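PDB 5BKE: alpha-ketoglutarate-dependent 2,4-dichlorophenoxyacetate dioxygenase from Bradyrhizobium diazoefficiens, which probably oxidises aryloxyalkanoate herbicides such as 2,4-dichlorophenoxyacetate, using a bound metal ion, molecular oxygen and 2-oxoglutarate as co-substrate. Local coordinates for residues L43-Q48 against M56-N61; A149-D152 against T158-E161; D152-E157 against N235-Q240; H247-H252 against R275-A280. One frame throughout, in Å; residues are numbered along the deposited sequence.

Interaction 1 (L43-Q48 against M56-N61)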
loop_
_atom_site.group_PDB
_atom_site.type_symbol
_atom_site.label_atom_id
_atom_site.label_comp_id
_atom_site.label_asym_id
_atom_site.label_seq_id
_atom_site.Cartn_x
_atom_site.Cartn_y
_atom_site.Cartn_z
ATOM N N LEU C 43 -21.394 15.832 26.137
ATOM C CA LEU C 43 -20.912 15.280 27.388
ATOM C C LEU C 43 -22.073 14.996 28.329
ATOM O O LEU C 43 -23.011 15.787 28.424
ATOM C CB LEU C 43 -19.871 16.200 28.040
ATOM C CG LEU C 43 -18.520 16.417 27.340
ATOM C CD1 LEU C 43 -17.640 17.317 28.203
ATOM C CD2 LEU C 43 -17.799 15.106 26.991
ATOM N N VAL C 44 -21.996 13.852 29.011
ATOM C CA VAL C 44 -23.048 13.355 29.900
ATOM C C VAL C 44 -22.464 13.270 31.306
ATOM O O VAL C 44 -21.437 12.632 31.517
ATOM C CB VAL C 44 -23.562 11.961 29.438
ATOM C CG1 VAL C 44 -24.582 11.376 30.419
ATOM C CG2 VAL C 44 -24.155 12.038 28.035
ATOM N N PHE C 45 -23.097 13.954 32.254
ATOM C CA PHE C 45 -22.697 13.899 33.657
ATOM C C PHE C 45 -23.892 13.315 34.387
ATOM O O PHE C 45 -25.014 13.788 34.204
ATOM C CB PHE C 45 -22.413 15.299 34.230
ATOM C CG PHE C 45 -21.221 16.009 33.625
ATOM C CD1 PHE C 45 -21.301 16.620 32.363
ATOM C CD2 PHE C 45 -20.031 16.134 34.351
ATOM C CE1 PHE C 45 -20.209 17.294 31.827
ATOM C CE2 PHE C 45 -18.935 16.809 33.815
ATOM C CZ PHE C 45 -19.024 17.385 32.548
ATOM N N HIS C 46 -23.661 12.303 35.214
ATOM C CA HIS C 46 -24.727 11.743 36.054
ATOM C C HIS C 46 -24.678 12.334 37.472
ATOM O O HIS C 46 -23.627 12.797 37.916
ATOM C CB HIS C 46 -24.655 10.199 36.086
ATOM C CG HIS C 46 -24.858 9.554 34.748
ATOM N ND1 HIS C 46 -26.040 9.653 34.046
ATOM C CD2 HIS C 46 -24.031 8.802 33.984
ATOM C CE1 HIS C 46 -25.934 8.988 32.908
ATOM N NE2 HIS C 46 -24.726 8.459 32.847
ATOM N N ASP C 47 -25.820 12.313 38.165
ATOM C CA ASP C 47 -25.912 12.711 39.584
ATOM C C ASP C 47 -25.312 14.096 39.842
ATOM O O ASP C 47 -24.372 14.255 40.625
ATOM C CB ASP C 47 -25.267 11.649 40.503
ATOM C CG ASP C 47 -25.757 10.241 40.207
ATOM O OD1 ASP C 47 -26.946 9.955 40.477
ATOM O OD2 ASP C 47 -24.948 9.420 39.699
ATOM N N GLN C 48 -25.847 15.093 39.146
ATOM C CA GLN C 48 -25.416 16.471 39.349
ATOM C C GLN C 48 -26.589 17.286 39.874
ATOM O O GLN C 48 -27.266 17.986 39.118
ATOM C CB GLN C 48 -24.806 17.058 38.070
ATOM C CG GLN C 48 -23.584 16.312 37.540
ATOM C CD GLN C 48 -22.388 16.294 38.485
ATOM O OE1 GLN C 48 -22.206 17.188 39.310
ATOM N NE2 GLN C 48 -21.557 15.260 38.357
ATOM N N MET C 56 -25.171 27.647 36.034
ATOM C CA MET C 56 -24.720 28.764 35.213
ATOM C C MET C 56 -23.244 29.067 35.470
ATOM O O MET C 56 -22.489 29.329 34.522
ATOM C CB MET C 56 -25.616 29.997 35.417
ATOM C CG MET C 56 -25.185 31.252 34.662
ATOM S SD MET C 56 -25.140 31.055 32.865
ATOM C CE MET C 56 -26.886 31.063 32.452
ATOM N N ALA C 57 -22.832 29.010 36.738
ATOM C CA ALA C 57 -21.420 29.168 37.103
ATOM C C ALA C 57 -20.513 28.154 36.374
ATOM O O ALA C 57 -19.406 28.504 35.936
ATOM C CB ALA C 57 -21.227 29.087 38.616
ATOM N N PHE C 58 -20.999 26.915 36.241
ATOM C CA PHE C 58 -20.304 25.878 35.489
ATOM C C PHE C 58 -20.183 26.310 34.028
ATOM O O PHE C 58 -19.088 26.302 33.478
ATOM C CB PHE C 58 -21.012 24.509 35.629
ATOM C CG PHE C 58 -20.427 23.404 34.742
ATOM C CD1 PHE C 58 -19.059 23.102 34.751
ATOM C CD2 PHE C 58 -21.258 22.650 33.921
ATOM C CE1 PHE C 58 -18.542 22.092 33.931
ATOM C CE2 PHE C 58 -20.746 21.633 33.106
ATOM C CZ PHE C 58 -19.387 21.356 33.115
ATOM N N ALA C 59 -21.301 26.710 33.427
ATOM C CA ALA C 59 -21.340 27.162 32.032
ATOM C C ALA C 59 -20.415 28.343 31.750
ATOM O O ALA C 59 -19.833 28.419 30.673
ATOM C CB ALA C 59 -22.763 27.494 31.617
ATOM N N LEU C 60 -20.266 29.242 32.720
ATOM C CA LEU C 60 -19.469 30.473 32.529
ATOM C C LEU C 60 -17.945 30.290 32.432
ATOM O O LEU C 60 -17.248 31.209 31.986
ATOM C CB LEU C 60 -19.847 31.559 33.559
ATOM C CG LEU C 60 -21.207 32.241 33.335
ATOM C CD1 LEU C 60 -21.617 33.065 34.560
ATOM C CD2 LEU C 60 -21.247 33.089 32.057
ATOM N N ASN C 61 -17.443 29.104 32.817
ATOM C CA ASN C 61 -16.059 28.667 32.514
ATOM C C ASN C 61 -15.730 28.746 31.020
ATOM O O ASN C 61 -14.565 28.947 30.645
ATOM C CB ASN C 61 -15.847 27.207 32.946
ATOM C CG ASN C 61 -15.726 27.051 34.448
ATOM O OD1 ASN C 61 -14.671 27.322 35.030
ATOM N ND2 ASN C 61 -16.808 26.618 35.086
#
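Phe45 and Phe58 meet in a T-shaped stack that packs helix 52-59 against strand 42-45 of the larger sheet of the double-stranded beta-helix, the jelly-roll core of the TauD/TfdA family. The edge of Phe58 is presented to the face of Phe45, with ring centroids 5.7 Å apart and planes inclined at 78°. The closest approach is between Phe45 CZ and Phe58 CZ, at 4.0 Å, and it is oblique to both rings. The two side chains reach this point from opposite directions. On the strand, Phe45 sets CG beside its backbone N and anti to its carbonyl carbon (chi1 -66°), whereas on the helix Phe58 swings CG anti to its own N (chi1 174°) and thrusts the ring toward the sheet. Phenylalanine suits both places, since each ring is buried and a flat apolar group can span the gap between helix and strand without leaving a polar atom to satisfy. Met256 of the adjoining strand 254-258 packs on both rings, and Phe62 makes a further edge-to-face pair with Phe58. Beyond the strand, the amide of Gln48 can accept and donate at once: OE1 takes the N-H of Leu21, while NE2 gives to the carbonyl of Leu19 and only weakly to that of His46. Asn61 closes the other end, where its ND2 reaches back to Phe58 O at 2.8 Å in a nearly straight bond, with the donor tilted slightly from the carbonyl plane.

Interaction 2 (A149-D152 against T158-E161)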
loop_
_atom_site.group_PDB
_atom_site.type_symbol
_atom_site.label_atom_id
_atom_site.label_comp_id
_atom_site.label_asym_id
_atom_site.label_seq_id
_atom_site.Cartn_x
_atom_site.Cartn_y
_atom_site.Cartn_z
ATOM N N ALA C 149 -19.330 13.663 11.550
ATOM C CA ALA C 149 -19.504 12.308 11.010
ATOM C C ALA C 149 -20.452 12.301 9.811
ATOM O O ALA C 149 -20.125 11.724 8.771
ATOM C CB ALA C 149 -20.004 11.367 12.093
ATOM N N ALA C 150 -21.600 12.974 9.947
ATOM C CA ALA C 150 -22.566 13.118 8.857
ATOM C C ALA C 150 -21.928 13.773 7.633
ATOM O O ALA C 150 -22.050 13.236 6.533
ATOM C CB ALA C 150 -23.797 13.896 9.304
ATOM N N TYR C 151 -21.232 14.901 7.828
ATOM C CA TYR C 151 -20.502 15.555 6.726
ATOM C C TYR C 151 -19.498 14.608 6.024
ATOM O O TYR C 151 -19.490 14.518 4.798
ATOM C CB TYR C 151 -19.794 16.849 7.165
ATOM C CG TYR C 151 -19.057 17.504 6.016
ATOM C CD1 TYR C 151 -19.714 18.397 5.160
ATOM C CD2 TYR C 151 -17.708 17.196 5.753
ATOM C CE1 TYR C 151 -19.048 18.979 4.086
ATOM C CE2 TYR C 151 -17.034 17.769 4.678
ATOM C CZ TYR C 151 -17.708 18.658 3.852
ATOM O OH TYR C 151 -17.050 19.233 2.795
ATOM N N ASP C 152 -18.674 13.919 6.808
ATOM C CA ASP C 152 -17.607 13.074 6.273
ATOM C C ASP C 152 -18.097 11.963 5.349
ATOM O O ASP C 152 -17.410 11.614 4.389
ATOM C CB ASP C 152 -16.773 12.481 7.404
ATOM C CG ASP C 152 -15.946 13.522 8.131
ATOM O OD1 ASP C 152 -15.637 14.597 7.554
ATOM O OD2 ASP C 152 -15.598 13.251 9.297
ATOM N N THR C 158 -21.609 15.809 -3.675
ATOM C CA THR C 158 -22.431 16.465 -2.651
ATOM C C THR C 158 -21.614 17.526 -1.901
ATOM O O THR C 158 -22.037 18.686 -1.811
ATOM C CB THR C 158 -23.061 15.439 -1.670
ATOM O OG1 THR C 158 -23.745 14.422 -2.412
ATOM C CG2 THR C 158 -24.067 16.110 -0.726
ATOM N N LYS C 159 -20.438 17.127 -1.405
ATOM C CA LYS C 159 -19.514 18.034 -0.717
ATOM C C LYS C 159 -19.163 19.270 -1.549
ATOM O O LYS C 159 -19.127 20.386 -1.017
ATOM C CB LYS C 159 -18.240 17.301 -0.285
ATOM C CG LYS C 159 -18.443 16.352 0.878
ATOM C CD LYS C 159 -17.131 15.739 1.320
ATOM C CE LYS C 159 -17.422 14.647 2.331
ATOM N NZ LYS C 159 -16.263 13.778 2.655
ATOM N N ALA C 160 -18.926 19.065 -2.847
ATOM C CA ALA C 160 -18.610 20.156 -3.773
ATOM C C ALA C 160 -19.832 21.045 -4.045
ATOM O O ALA C 160 -19.685 22.258 -4.179
ATOM C CB ALA C 160 -18.023 19.617 -5.075
ATOM N N GLU C 161 -21.017 20.428 -4.122
ATOM C CA GLU C 161 -22.289 21.130 -4.335
ATOM C C GLU C 161 -22.625 22.066 -3.160
ATOM O O GLU C 161 -22.980 23.230 -3.372
ATOM C CB GLU C 161 -23.432 20.124 -4.588
ATOM C CG GLU C 161 -24.846 20.723 -4.671
ATOM C CD GLU C 161 -25.976 19.688 -4.657
ATOM O OE1 GLU C 161 -25.754 18.507 -4.279
ATOM O OE2 GLU C 161 -27.114 20.066 -5.024
HETATM O O HOH W 1 -18.470 21.007 1.537
HETATM O O HOH W 2 -14.798 14.849 4.783
#
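Lys159 reaches along Tyr151 to the carboxyl end of the preceding helix, and almost every atom of its side chain has something to meet. CB lies 3.8 Å from Tyr151 OH. CG comes nearer, 3.7 Å from the same hydroxyl, and also brushes CZ. CD follows past CZ and CE2 of Tyr151, so the aliphatic part of the lysine is laid obliquely against the phenol end of the ring. CE then passes 3.2 Å from Tyr151 O, and NZ finishes with a hydrogen bond of 3.0 Å to Asp152 O, approaching from above the carbonyl plane. The chain beyond CG is extended, which gives it the length to span the gap. Lysine suits this place because its methylenes can run beside an aromatic ring while its ammonium group serves polar atoms. A water accepts from Lys159 NZ at 2.8 Å and donates to Asp152 OD1, bridging charges that do not touch directly; the other carboxylate oxygen, OD2, has a salt bridge to Arg207. Tyrosine contributes its hydroxyl as well as its ring: Tyr151 OH donates to a second water, 2.6 Å away, and that water donates to Lys159 O. A positive group among the last carbonyls of helix 147-152 would probably be favoured by the helix dipole. The motif is a helix-loop-helix hairpin between strands 142-146 and 166-169, in which helix 156-162 sends a lysine to the last carbonyls of helix 147-152.

Interaction 3 (D152-E157 against N235-Q240)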
loop_
_atom_site.group_PDB
_atom_site.type_symbol
_atom_site.label_atom_id
_atom_site.label_comp_id
_atom_site.label_asym_id
_atom_site.label_seq_id
_atom_site.Cartn_x
_atom_site.Cartn_y
_atom_site.Cartn_z
ATOM N N ASP C 152 -18.674 13.919 6.808
ATOM C CA ASP C 152 -17.607 13.074 6.273
ATOM C C ASP C 152 -18.097 11.963 5.349
ATOM O O ASP C 152 -17.410 11.614 4.389
ATOM C CB ASP C 152 -16.773 12.481 7.404
ATOM C CG ASP C 152 -15.946 13.522 8.131
ATOM O OD1 ASP C 152 -15.637 14.597 7.554
ATOM O OD2 ASP C 152 -15.598 13.251 9.297
ATOM N N ALA C 153 -19.289 11.447 5.652
ATOM C CA ALA C 153 -19.912 10.322 4.963
ATOM C C ALA C 153 -20.531 10.692 3.621
ATOM O O ALA C 153 -20.967 9.813 2.881
ATOM C CB ALA C 153 -20.960 9.675 5.863
ATOM N N LEU C 154 -20.594 11.984 3.314
ATOM C CA LEU C 154 -21.134 12.441 2.031
ATOM C C LEU C 154 -20.127 12.152 0.913
ATOM O O LEU C 154 -18.926 12.033 1.173
ATOM C CB LEU C 154 -21.479 13.939 2.078
ATOM C CG LEU C 154 -22.591 14.485 2.988
ATOM C CD1 LEU C 154 -22.531 16.008 3.028
ATOM C CD2 LEU C 154 -23.986 14.028 2.557
ATOM N N ASP C 155 -20.616 12.022 -0.320
ATOM C CA ASP C 155 -19.728 11.844 -1.475
ATOM C C ASP C 155 -19.183 13.187 -1.962
ATOM O O ASP C 155 -19.710 14.245 -1.592
ATOM C CB ASP C 155 -20.425 11.076 -2.608
ATOM C CG ASP C 155 -21.684 11.764 -3.104
ATOM O OD1 ASP C 155 -21.600 12.881 -3.667
ATOM O OD2 ASP C 155 -22.767 11.170 -2.943
ATOM N N ASP C 156 -18.140 13.125 -2.796
ATOM C CA ASP C 156 -17.430 14.301 -3.328
ATOM C C ASP C 156 -18.336 15.313 -4.020
ATOM O O ASP C 156 -18.200 16.514 -3.797
ATOM C CB ASP C 156 -16.318 13.867 -4.298
ATOM C CG ASP C 156 -15.321 12.909 -3.663
ATOM O OD1 ASP C 156 -14.636 13.309 -2.694
ATOM O OD2 ASP C 156 -15.223 11.753 -4.138
ATOM N N GLU C 157 -19.251 14.811 -4.851
ATOM C CA GLU C 157 -20.175 15.634 -5.635
ATOM C C GLU C 157 -21.097 16.449 -4.731
ATOM O O GLU C 157 -21.327 17.629 -4.993
ATOM C CB GLU C 157 -21.010 14.783 -6.610
ATOM C CG GLU C 157 -20.210 13.914 -7.577
ATOM C CD GLU C 157 -20.061 12.473 -7.103
ATOM O OE1 GLU C 157 -21.013 11.683 -7.295
ATOM O OE2 GLU C 157 -18.992 12.121 -6.552
ATOM N N ASN C 235 -30.699 16.304 5.988
ATOM C CA ASN C 235 -31.259 15.997 7.310
ATOM C C ASN C 235 -31.530 14.501 7.509
ATOM O O ASN C 235 -31.222 13.948 8.565
ATOM C CB ASN C 235 -32.506 16.852 7.590
ATOM C CG ASN C 235 -32.155 18.204 8.199
ATOM O OD1 ASN C 235 -31.918 18.300 9.396
ATOM N ND2 ASN C 235 -32.110 19.251 7.375
ATOM N N GLU C 236 -32.081 13.848 6.489
ATOM C CA GLU C 236 -32.309 12.406 6.536
ATOM C C GLU C 236 -30.978 11.643 6.648
ATOM O O GLU C 236 -30.870 10.704 7.435
ATOM C CB GLU C 236 -33.097 11.944 5.315
ATOM C CG GLU C 236 -33.636 10.513 5.403
ATOM C CD GLU C 236 -34.146 9.994 4.066
ATOM O OE1 GLU C 236 -34.638 10.806 3.243
ATOM O OE2 GLU C 236 -34.061 8.769 3.831
ATOM N N HIS C 237 -29.983 12.076 5.868
ATOM C CA HIS C 237 -28.636 11.497 5.882
ATOM C C HIS C 237 -27.975 11.621 7.257
ATOM O O HIS C 237 -27.397 10.657 7.767
ATOM C CB HIS C 237 -27.757 12.150 4.807
ATOM C CG HIS C 237 -26.301 11.840 4.959
ATOM N ND1 HIS C 237 -25.749 10.646 4.549
ATOM C CD2 HIS C 237 -25.292 12.551 5.517
ATOM C CE1 HIS C 237 -24.458 10.640 4.835
ATOM N NE2 HIS C 237 -24.155 11.782 5.426
ATOM N N ALA C 238 -28.086 12.807 7.847
ATOM C CA ALA C 238 -27.384 13.163 9.077
ATOM C C ALA C 238 -28.011 12.610 10.340
ATOM O O ALA C 238 -27.367 12.605 11.387
ATOM C CB ALA C 238 -27.268 14.678 9.181
ATOM N N THR C 239 -29.264 12.170 10.248
ATOM C CA THR C 239 -30.018 11.679 11.419
ATOM C C THR C 239 -30.291 10.164 11.390
ATOM O O THR C 239 -31.087 9.647 12.192
ATOM C CB THR C 239 -31.331 12.464 11.637
ATOM O OG1 THR C 239 -32.179 12.334 10.488
ATOM C CG2 THR C 239 -31.026 13.939 11.886
ATOM N N GLN C 240 -29.616 9.466 10.473
ATOM C CA GLN C 240 -29.557 8.000 10.470
ATOM C C GLN C 240 -29.013 7.502 11.819
ATOM O O GLN C 240 -28.168 8.176 12.422
ATOM C CB GLN C 240 -28.645 7.498 9.344
ATOM C CG GLN C 240 -29.156 7.756 7.936
ATOM C CD GLN C 240 -28.192 7.266 6.876
ATOM O OE1 GLN C 240 -28.320 6.146 6.393
ATOM N NE2 GLN C 240 -27.213 8.091 6.520
#
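A CH-pi contact of Leu154 with His237 is the centre of this small surface junction, where the loop between helices 147-152 and 156-162 rests on the C-terminal end of helix 224-238. Leu154 CD2 stands over one face of the imidazole, 3.8 Å from its centroid and 21° off the ring normal, shifted toward the CD2 and NE2 rim. Ala153 CB meets the same ring at its edge, close to the ring plane and 3.8 Å from His237 CE1. The histidine is therefore bounded by one methyl of the branched leucine over its face and by alanine at its rim, whose short side chain lets the loop backbone come close to the ring. His237 is carried to the loop because its CG lies anti to the backbone N (chi1 167°). Its NE2 donates to the carbonyl of Ala150, which helps fix the rotation of the ring; histidine thus offers a pi face for the methyl and an N-H at its edge for the carbonyl. Just beyond Leu154, Asp155 takes the N-cap position of helix 156-162, a usual role for its short carboxylate, and OD1 also bonds Thr158 OG1. Glu236 forms a salt bridge with Arg265 of a neighbouring subunit. Where helix 224-238 ends, side chains turn back to its last carbonyls: Thr239 OG1 donates to Asn235 O at 2.7 Å, and Gln240 NE2 reaches His237 O at 2.9 Å, in the carbonyl plane on a lone pair.

Interaction 4 (H247-H252 against R275-A280). With OGA (N-oxalylglycine), chain O.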
loop_
_atom_site.group_PDB
_atom_site.type_symbol
_atom_site.label_atom_id
_atom_site.label_comp_id
_atom_site.label_asym_id
_atom_site.label_seq_id
_atom_site.Cartn_x
_atom_site.Cartn_y
_atom_site.Cartn_z
ATOM N N HIS C 247 -30.252 9.687 24.398
ATOM C CA HIS C 247 -30.127 9.873 25.840
ATOM C C HIS C 247 -31.442 9.582 26.548
ATOM O O HIS C 247 -32.472 10.213 26.262
ATOM C CB HIS C 247 -29.615 11.264 26.234
ATOM C CG HIS C 247 -29.286 11.374 27.690
ATOM N ND1 HIS C 247 -28.143 10.829 28.235
ATOM C CD2 HIS C 247 -29.971 11.915 28.724
ATOM C CE1 HIS C 247 -28.120 11.062 29.535
ATOM N NE2 HIS C 247 -29.221 11.714 29.858
ATOM N N LYS C 248 -31.372 8.616 27.466
ATOM C CA LYS C 248 -32.452 8.255 28.363
ATOM C C LYS C 248 -32.184 8.955 29.695
ATOM O O LYS C 248 -31.145 8.740 30.331
ATOM C CB LYS C 248 -32.482 6.739 28.543
ATOM C CG LYS C 248 -33.805 6.176 29.028
ATOM C CD LYS C 248 -33.590 4.901 29.848
ATOM C CE LYS C 248 -34.794 3.966 29.793
ATOM N NZ LYS C 248 -36.064 4.639 30.197
ATOM N N TRP C 249 -33.124 9.800 30.107
ATOM C CA TRP C 249 -32.913 10.702 31.249
ATOM C C TRP C 249 -33.023 10.026 32.619
ATOM O O TRP C 249 -33.954 9.258 32.877
ATOM C CB TRP C 249 -33.889 11.878 31.169
ATOM C CG TRP C 249 -33.559 12.851 30.089
ATOM C CD1 TRP C 249 -34.157 12.957 28.868
ATOM C CD2 TRP C 249 -32.540 13.854 30.128
ATOM N NE1 TRP C 249 -33.576 13.970 28.143
ATOM C CE2 TRP C 249 -32.586 14.541 28.895
ATOM C CE3 TRP C 249 -31.603 14.255 31.098
ATOM C CZ2 TRP C 249 -31.711 15.601 28.589
ATOM C CZ3 TRP C 249 -30.741 15.319 30.805
ATOM C CH2 TRP C 249 -30.801 15.977 29.555
ATOM N N LYS C 250 -32.061 10.321 33.484
ATOM C CA LYS C 250 -32.167 10.032 34.913
ATOM C C LYS C 250 -32.167 11.351 35.664
ATOM O O LYS C 250 -31.588 12.341 35.194
ATOM C CB LYS C 250 -31.009 9.148 35.408
ATOM C CG LYS C 250 -31.026 7.712 34.893
ATOM C CD LYS C 250 -29.675 7.041 35.139
ATOM C CE LYS C 250 -29.333 6.013 34.064
ATOM N NZ LYS C 250 -30.215 4.811 34.139
ATOM N N LEU C 251 -32.804 11.343 36.836
ATOM C CA LEU C 251 -32.873 12.492 37.730
ATOM C C LEU C 251 -31.499 13.073 38.045
ATOM O O LEU C 251 -30.578 12.337 38.405
ATOM C CB LEU C 251 -33.609 12.112 39.022
ATOM C CG LEU C 251 -33.858 13.198 40.080
ATOM C CD1 LEU C 251 -34.613 14.385 39.496
ATOM C CD2 LEU C 251 -34.618 12.604 41.254
ATOM N N HIS C 252 -31.381 14.395 37.892
ATOM C CA HIS C 252 -30.121 15.143 38.056
ATOM C C HIS C 252 -28.997 14.821 37.057
ATOM O O HIS C 252 -27.830 15.094 37.339
ATOM C CB HIS C 252 -29.591 15.083 39.502
ATOM C CG HIS C 252 -30.606 15.451 40.540
ATOM N ND1 HIS C 252 -30.719 14.777 41.737
ATOM C CD2 HIS C 252 -31.559 16.414 40.560
ATOM C CE1 HIS C 252 -31.689 15.314 42.453
ATOM N NE2 HIS C 252 -32.216 16.308 41.761
ATOM N N ARG C 275 -42.370 18.000 33.457
ATOM C CA ARG C 275 -41.056 17.786 32.878
ATOM C C ARG C 275 -40.273 19.058 33.120
ATOM O O ARG C 275 -40.416 20.010 32.372
ATOM C CB ARG C 275 -41.165 17.485 31.375
ATOM C CG ARG C 275 -39.846 17.052 30.754
ATOM C CD ARG C 275 -40.018 16.563 29.334
ATOM N NE ARG C 275 -38.787 15.944 28.832
ATOM C CZ ARG C 275 -37.853 16.570 28.112
ATOM N NH1 ARG C 275 -37.985 17.861 27.784
ATOM N NH2 ARG C 275 -36.776 15.899 27.721
ATOM N N ASP C 276 -39.479 19.079 34.186
ATOM C CA ASP C 276 -38.719 20.265 34.563
ATOM C C ASP C 276 -37.266 20.147 34.085
ATOM O O ASP C 276 -36.417 19.516 34.738
ATOM C CB ASP C 276 -38.820 20.537 36.071
ATOM C CG ASP C 276 -38.289 21.911 36.469
ATOM O OD1 ASP C 276 -37.699 22.625 35.626
ATOM O OD2 ASP C 276 -38.456 22.284 37.651
ATOM N N MET C 277 -37.019 20.760 32.926
ATOM C CA MET C 277 -35.717 20.758 32.263
ATOM C C MET C 277 -35.263 22.208 32.106
ATOM O O MET C 277 -36.022 23.057 31.609
ATOM C CB MET C 277 -35.794 20.066 30.887
ATOM C CG MET C 277 -36.434 18.681 30.870
ATOM S SD MET C 277 -35.535 17.418 31.810
ATOM C CE MET C 277 -34.130 17.133 30.730
ATOM N N ARG C 278 -34.035 22.482 32.542
ATOM C CA ARG C 278 -33.485 23.843 32.596
ATOM C C ARG C 278 -32.119 23.910 31.905
ATOM O O ARG C 278 -31.259 23.062 32.138
ATOM C CB ARG C 278 -33.376 24.315 34.047
ATOM C CG ARG C 278 -34.632 24.081 34.873
ATOM C CD ARG C 278 -34.528 24.674 36.261
ATOM N NE ARG C 278 -35.709 24.341 37.046
ATOM C CZ ARG C 278 -35.911 24.675 38.321
ATOM N NH1 ARG C 278 -35.009 25.372 39.010
ATOM N NH2 ARG C 278 -37.039 24.299 38.914
ATOM N N ARG C 279 -31.941 24.928 31.066
ATOM C CA ARG C 279 -30.770 25.074 30.188
ATOM C C ARG C 279 -29.943 26.328 30.510
ATOM O O ARG C 279 -30.500 27.400 30.711
ATOM C CB ARG C 279 -31.221 25.107 28.711
ATOM C CG ARG C 279 -30.099 24.962 27.685
ATOM C CD ARG C 279 -30.615 25.033 26.255
ATOM N NE ARG C 279 -30.596 26.398 25.738
ATOM C CZ ARG C 279 -31.230 26.830 24.643
ATOM N NH1 ARG C 279 -31.975 26.018 23.901
ATOM N NH2 ARG C 279 -31.116 28.105 24.287
ATOM N N ALA C 280 -28.624 26.182 30.576
ATOM C CA ALA C 280 -27.721 27.333 30.495
ATOM C C ALA C 280 -27.147 27.387 29.081
ATOM O O ALA C 280 -26.819 26.341 28.489
ATOM C CB ALA C 280 -26.612 27.242 31.528
HETATM C C1 OGA O . -32.874 22.564 24.519
HETATM C C2 OGA O . -33.627 21.454 23.977
HETATM C C4 OGA O . -34.807 19.356 24.481
HETATM C C5 OGA O . -35.281 18.706 25.752
HETATM O O1 OGA O . -32.217 23.263 23.709
HETATM O O2 OGA O . -32.879 22.745 25.756
HETATM O "O2'" OGA O . -33.919 21.478 22.785
HETATM O O3 OGA O . -35.988 19.401 26.518
HETATM N N1 OGA O . -33.918 20.461 24.806
HETATM O O4 OGA O . -34.940 17.524 25.989
#
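Arg275 NH2 donates to O4 of N-oxalylglycine at 3.0 Å and also to the carbonyl of Gly140. Its neighbour NH1 takes the other carboxylate oxygen, O3, at 2.8 Å in a nearly straight bond (168°). Both ligand oxygens thus lie at the guanidinium edge, the paired grip for which arginine is suited. N-oxalylglycine mimics 2-oxoglutarate, so this is consistent with the co-substrate's distal carboxylate site. At the far end of the ligand, Arg279 NH1 holds O1 at 2.8 Å. Trp249 stands beside Arg275: Met277 CE sits over the centre of its six-membered ring, 3.4 Å from the centroid, a CH-pi contact, with Met277 SD above the same face but 5.0 Å from the centroid, a more distant Met-aromatic contact. Bends at chi2 (-64°) and chi3 (-73°) of the flexible methionine bring CE there, and Met277 CG lies on a face of the Arg275 guanidinium. His247 CD2 covers the indole's opposite face, while Trp249 NE1 donates to Thr142 OG1, which also bonds the ligand. Met277 belongs to strand 276-281, flanked by strands 127-132 and 86-87; Trp249 comes from the loop joining strand 244-247 of the smaller sheet to strand 254-258 of the larger.

From the N terminus, interaction 1 closes a short loop between a strand of the larger sheet and the helix after it. Interactions 2 and 3 start from one stretch and share Asp152: interaction 2 closes a tight turn between two helices, while interaction 3 opens within that turn and runs to 235-240, so the two loops cross. Ala150 packing on Ala238 joins them further. Interaction 4 follows in series, linking the loop at 247-252 to strand 276-281. It touches interaction 1 through Gln48 N and His252 O, 2.7 Å apart, and through Ala59 against Ala280, and both reach the larger sheet of the jelly-roll, their centres 30 to 32 Å from those of interactions 2 and 3.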